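Local coordinates for protein arginine kinase (Cydia pomonella granulosis virus, PDB 6VVG) that probably acts as an ATP-dependent serine/threonine protein kinase, working as a side-to-side dimer and holding adenosine monophosphate in its nucleotide pocket, at residues K44-F56 / F79-Y93. Sequence-based numbering, arbitrary orientation.
Sequences KRFVCKIVKPSTF and FVFNDNGESLLIMDY. With AMP (adenosine monophosphate), chain C.
D92 OD1 is gripped by more than one group: K44 NZ makes a salt bridge to it at 2.6 Å, on the syn side but out of the carboxylate plane, and H77 hydrogen-bonds to the same oxygen. A water that accepts from Y93 N lies within hydrogen-bonding distance of R45 O and D92 OD1, tying the two backbones together beside the salt bridge. From V47 to V51 the pairing is antiparallel: the N-H of V47 points almost straight at M91 O (2.7 Å, 173° at the hydrogen), and M91 N returns a bond to V47 O at 2.8 Å. K49/L89 and V51/S87 are likewise hydrogen-bonded pairs, with C48/I90 and I50/L88 as the non-hydrogen-bonded pairs between them. These are the third and fifth strands of the protein-kinase N-lobe sheet, the second segment running on through D92 and Y93 into the hinge. There D92 O accepts a weak hydrogen bond from AMP N6, and V94 N also bonds AMP. V47 CG2 lies 3.6 Å from AMP C6, and the Y93 ring sets one face over AMP C2. K49, the lysine of the third strand, is extended beyond CG, which carries NZ off the sheet to E60 of helix 59-66, the Lys–Glu salt bridge to the alpha C helix characteristic of protein kinases, and to a weak hydrogen bond with AMP O3P (3.5 Å). On the same face, the M91 chi1 of 61° brings CG against V47, 3.6 Å from V47 CB. Beyond the strand, F56 CE2 approaches F79 CZ to 3.4 Å; the planes are 29° apart and slid so far that the rings barely overlap, and F56 CE1 touches L89 CD1. On the reverse face, I50 CG1 and L88 CD2 lie side by side at 3.7 Å. F79 to N82 pair antiparallel with a strand of the second subunit.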
# COMPACT_ATOMS: atom_id res chain seq x y z
N LYS A 44 24.83 13.84 -12.65
CA LYS A 44 24.02 13.68 -11.45
C LYS A 44 24.25 12.33 -10.78
O LYS A 44 24.30 11.29 -11.45
CB LYS A 44 22.54 13.84 -11.78
CG LYS A 44 21.62 13.83 -10.57
CD LYS A 44 20.24 14.34 -10.93
CE LYS A 44 19.37 14.49 -9.69
NZ LYS A 44 18.07 13.76 -9.82
N ARG A 45 24.40 12.36 -9.46
CA ARG A 45 24.49 11.15 -8.66
C ARG A 45 23.10 10.72 -8.22
O ARG A 45 22.27 11.55 -7.83
CB ARG A 45 25.38 11.38 -7.44
CG ARG A 45 26.83 11.04 -7.67
CD ARG A 45 27.51 12.08 -8.54
NE ARG A 45 28.97 11.95 -8.51
CZ ARG A 45 29.78 12.38 -9.46
NH1 ARG A 45 29.29 12.98 -10.54
NH2 ARG A 45 31.09 12.20 -9.34
N PHE A 46 22.85 9.42 -8.29
CA PHE A 46 21.61 8.83 -7.80
C PHE A 46 21.95 7.78 -6.75
O PHE A 46 23.11 7.43 -6.54
CB PHE A 46 20.80 8.20 -8.95
CG PHE A 46 20.45 9.16 -10.07
CD1 PHE A 46 19.28 9.90 -10.01
CD2 PHE A 46 21.29 9.32 -11.17
CE1 PHE A 46 18.95 10.78 -11.02
CE2 PHE A 46 20.95 10.21 -12.18
CZ PHE A 46 19.78 10.94 -12.11
N VAL A 47 20.91 7.20 -6.16
CA VAL A 47 21.03 6.10 -5.22
C VAL A 47 20.27 4.91 -5.79
O VAL A 47 19.06 5.01 -6.04
CB VAL A 47 20.49 6.47 -3.83
CG1 VAL A 47 20.33 5.23 -2.98
CG2 VAL A 47 21.41 7.48 -3.16
N CYS A 48 20.96 3.79 -5.99
CA CYS A 48 20.33 2.56 -6.47
C CYS A 48 20.29 1.55 -5.33
O CYS A 48 21.34 1.15 -4.83
CB CYS A 48 21.06 1.97 -7.67
SG CYS A 48 20.38 0.35 -8.16
N LYS A 49 19.09 1.13 -4.94
CA LYS A 49 18.85 0.21 -3.84
C LYS A 49 18.44 -1.13 -4.44
O LYS A 49 17.44 -1.21 -5.17
CB LYS A 49 17.77 0.76 -2.92
CG LYS A 49 17.30 -0.16 -1.82
CD LYS A 49 16.37 0.61 -0.88
CE LYS A 49 16.15 -0.14 0.42
NZ LYS A 49 15.11 0.52 1.27
N ILE A 50 19.20 -2.17 -4.13
CA ILE A 50 18.95 -3.52 -4.62
C ILE A 50 18.35 -4.33 -3.49
O ILE A 50 18.96 -4.47 -2.42
CB ILE A 50 20.25 -4.17 -5.13
CG1 ILE A 50 20.83 -3.39 -6.31
CG2 ILE A 50 19.99 -5.62 -5.54
CD1 ILE A 50 22.20 -3.88 -6.76
N VAL A 51 17.17 -4.90 -3.71
CA VAL A 51 16.46 -5.67 -2.70
C VAL A 51 16.47 -7.14 -3.09
O VAL A 51 16.28 -7.49 -4.26
CB VAL A 51 15.01 -5.16 -2.51
CG1 VAL A 51 14.26 -6.06 -1.54
CG2 VAL A 51 15.01 -3.72 -2.01
N LYS A 52 16.65 -8.00 -2.09
CA LYS A 52 16.76 -9.43 -2.32
C LYS A 52 15.43 -10.00 -2.82
O LYS A 52 14.37 -9.43 -2.56
CB LYS A 52 17.16 -10.15 -1.03
CG LYS A 52 18.66 -10.21 -0.75
CD LYS A 52 18.95 -10.88 0.60
CE LYS A 52 19.53 -12.28 0.42
NZ LYS A 52 19.91 -12.91 1.72
N PRO A 53 15.47 -11.13 -3.53
CA PRO A 53 14.21 -11.78 -3.93
C PRO A 53 13.38 -12.18 -2.73
O PRO A 53 13.90 -12.60 -1.69
CB PRO A 53 14.68 -13.00 -4.73
CG PRO A 53 16.13 -13.23 -4.29
CD PRO A 53 16.65 -11.82 -4.08
N SER A 54 12.06 -12.05 -2.88
CA SER A 54 11.08 -12.51 -1.89
C SER A 54 11.22 -11.78 -0.55
O SER A 54 10.87 -12.33 0.50
CB SER A 54 11.18 -14.02 -1.67
OG SER A 54 10.72 -14.74 -2.80
N THR A 55 11.72 -10.55 -0.57
CA THR A 55 11.79 -9.75 0.64
C THR A 55 11.15 -8.37 0.50
O THR A 55 11.14 -7.62 1.48
CB THR A 55 13.25 -9.57 1.10
OG1 THR A 55 14.02 -9.00 0.04
CG2 THR A 55 13.86 -10.90 1.52
N PHE A 56 10.63 -8.02 -0.67
CA PHE A 56 10.21 -6.65 -0.89
C PHE A 56 8.90 -6.35 -0.18
O PHE A 56 7.95 -7.13 -0.24
CB PHE A 56 10.06 -6.37 -2.38
CG PHE A 56 9.91 -4.92 -2.71
CD1 PHE A 56 10.94 -4.04 -2.43
CD2 PHE A 56 8.75 -4.43 -3.29
CE1 PHE A 56 10.82 -2.69 -2.73
CE2 PHE A 56 8.63 -3.08 -3.59
CZ PHE A 56 9.66 -2.22 -3.31
N PHE A 79 12.09 1.95 -10.99
CA PHE A 79 11.84 0.83 -10.08
C PHE A 79 11.51 -0.39 -10.93
O PHE A 79 10.61 -0.33 -11.78
CB PHE A 79 10.71 1.16 -9.10
CG PHE A 79 10.23 -0.02 -8.31
CD1 PHE A 79 11.10 -0.78 -7.55
CD2 PHE A 79 8.89 -0.35 -8.31
CE1 PHE A 79 10.64 -1.87 -6.82
CE2 PHE A 79 8.42 -1.43 -7.59
CZ PHE A 79 9.29 -2.19 -6.84
N VAL A 80 12.25 -1.47 -10.71
CA VAL A 80 12.05 -2.73 -11.41
C VAL A 80 11.89 -3.80 -10.35
O VAL A 80 12.83 -4.08 -9.59
CB VAL A 80 13.22 -3.06 -12.35
CG1 VAL A 80 12.95 -4.38 -13.03
CG2 VAL A 80 13.42 -1.94 -13.35
N PHE A 81 10.71 -4.40 -10.27
CA PHE A 81 10.45 -5.52 -9.38
C PHE A 81 10.48 -6.81 -10.19
O PHE A 81 9.93 -6.88 -11.29
CB PHE A 81 9.10 -5.38 -8.67
CG PHE A 81 8.56 -6.67 -8.13
CD1 PHE A 81 8.92 -7.11 -6.86
CD2 PHE A 81 7.69 -7.44 -8.88
CE1 PHE A 81 8.42 -8.30 -6.37
CE2 PHE A 81 7.19 -8.62 -8.39
CZ PHE A 81 7.56 -9.06 -7.13
N ASN A 82 11.15 -7.83 -9.65
CA ASN A 82 11.17 -9.17 -10.24
C ASN A 82 10.76 -10.18 -9.17
O ASN A 82 11.33 -10.20 -8.08
CB ASN A 82 12.56 -9.53 -10.79
CG ASN A 82 12.96 -8.66 -11.95
OD1 ASN A 82 12.39 -8.75 -13.04
ND2 ASN A 82 13.94 -7.80 -11.73
N ASP A 83 9.76 -11.00 -9.49
CA ASP A 83 9.34 -12.03 -8.54
C ASP A 83 10.46 -13.03 -8.26
O ASP A 83 10.65 -13.46 -7.12
CB ASP A 83 8.11 -12.76 -9.08
CG ASP A 83 7.50 -13.71 -8.07
OD1 ASP A 83 7.06 -13.25 -7.00
OD2 ASP A 83 7.48 -14.93 -8.34
N ASN A 84 11.21 -13.40 -9.29
CA ASN A 84 12.23 -14.44 -9.20
C ASN A 84 13.64 -13.86 -9.24
O ASN A 84 14.54 -14.42 -9.87
CB ASN A 84 12.06 -15.46 -10.33
CG ASN A 84 12.79 -16.76 -10.06
OD1 ASN A 84 12.99 -17.15 -8.91
ND2 ASN A 84 13.19 -17.45 -11.13
N GLY A 85 13.86 -12.72 -8.59
CA GLY A 85 15.19 -12.15 -8.56
C GLY A 85 15.25 -10.87 -7.77
O GLY A 85 14.42 -10.62 -6.89
N GLU A 86 16.25 -10.06 -8.10
CA GLU A 86 16.47 -8.79 -7.42
C GLU A 86 15.57 -7.71 -8.00
O GLU A 86 15.19 -7.75 -9.18
CB GLU A 86 17.94 -8.37 -7.56
CG GLU A 86 18.94 -9.37 -7.02
CD GLU A 86 20.37 -8.85 -7.06
OE1 GLU A 86 20.83 -8.47 -8.15
OE2 GLU A 86 21.02 -8.82 -5.99
N SER A 87 15.23 -6.74 -7.16
CA SER A 87 14.46 -5.57 -7.57
C SER A 87 15.25 -4.31 -7.28
O SER A 87 15.98 -4.22 -6.28
CB SER A 87 13.10 -5.53 -6.86
OG SER A 87 12.43 -6.77 -6.97
N LEU A 88 15.09 -3.33 -8.15
CA LEU A 88 15.89 -2.11 -8.13
C LEU A 88 15.02 -0.90 -7.84
O LEU A 88 13.94 -0.75 -8.42
CB LEU A 88 16.59 -1.90 -9.46
CG LEU A 88 17.41 -3.03 -10.08
CD1 LEU A 88 18.26 -2.48 -11.24
CD2 LEU A 88 18.27 -3.68 -9.03
N LEU A 89 15.51 -0.01 -6.98
CA LEU A 89 14.93 1.31 -6.80
C LEU A 89 16.02 2.34 -7.07
O LEU A 89 17.04 2.37 -6.36
CB LEU A 89 14.37 1.50 -5.39
CG LEU A 89 13.08 0.77 -5.00
CD1 LEU A 89 13.37 -0.70 -4.79
CD2 LEU A 89 12.50 1.40 -3.74
N ILE A 90 15.82 3.18 -8.08
CA ILE A 90 16.76 4.25 -8.41
C ILE A 90 16.13 5.57 -7.97
O ILE A 90 15.10 5.99 -8.52
CB ILE A 90 17.11 4.28 -9.91
CG1 ILE A 90 17.75 2.95 -10.31
CG2 ILE A 90 18.05 5.44 -10.21
CD1 ILE A 90 18.05 2.83 -11.79
N MET A 91 16.75 6.21 -6.98
CA MET A 91 16.20 7.38 -6.32
C MET A 91 17.25 8.49 -6.29
O MET A 91 18.42 8.28 -6.59
CB MET A 91 15.76 7.04 -4.89
CG MET A 91 16.91 6.55 -4.00
SD MET A 91 16.38 6.06 -2.35
CE MET A 91 15.12 4.85 -2.74
N ASP A 92 16.80 9.69 -5.92
CA ASP A 92 17.71 10.81 -5.78
C ASP A 92 18.72 10.55 -4.67
O ASP A 92 18.43 9.85 -3.69
CB ASP A 92 16.95 12.10 -5.47
CG ASP A 92 16.37 12.76 -6.70
OD1 ASP A 92 16.92 12.57 -7.81
OD2 ASP A 92 15.38 13.50 -6.56
N TYR A 93 19.92 11.11 -4.83
CA TYR A 93 20.85 11.31 -3.72
C TYR A 93 20.58 12.69 -3.15
O TYR A 93 20.71 13.69 -3.87
CB TYR A 93 22.30 11.19 -4.20
CG TYR A 93 23.33 11.29 -3.09
CD1 TYR A 93 23.57 12.50 -2.44
CD2 TYR A 93 24.06 10.18 -2.69
CE1 TYR A 93 24.51 12.59 -1.43
CE2 TYR A 93 25.00 10.26 -1.67
CZ TYR A 93 25.21 11.47 -1.05
OH TYR A 93 26.14 11.57 -0.04
P AMP C . 18.62 3.17 3.54
O1P AMP C . 18.64 2.52 4.90
O2P AMP C . 18.30 4.63 3.73
O3P AMP C . 17.71 2.36 2.65
O5' AMP C . 20.07 3.09 2.89
C5' AMP C . 21.23 2.90 3.69
C4' AMP C . 22.01 4.18 3.86
O4' AMP C . 22.34 4.74 2.55
C3' AMP C . 21.31 5.32 4.57
O3' AMP C . 21.30 5.18 5.98
C2' AMP C . 22.10 6.53 4.08
O2' AMP C . 23.36 6.61 4.74
C1' AMP C . 22.32 6.15 2.62
N9 AMP C . 21.22 6.64 1.77
C8 AMP C . 20.06 5.99 1.62
N7 AMP C . 19.29 6.71 0.80
C5 AMP C . 19.98 7.81 0.46
C6 AMP C . 19.65 8.87 -0.35
N6 AMP C . 18.46 9.19 -1.12
N1 AMP C . 20.51 9.86 -0.54
C2 AMP C . 21.72 9.82 0.07
N3 AMP C . 22.05 8.77 0.87
C4 AMP C . 21.17 7.77 1.06
O HOH W 1 20.03 12.70 -7.05
O HOH W 2 13.40 -8.59 -5.27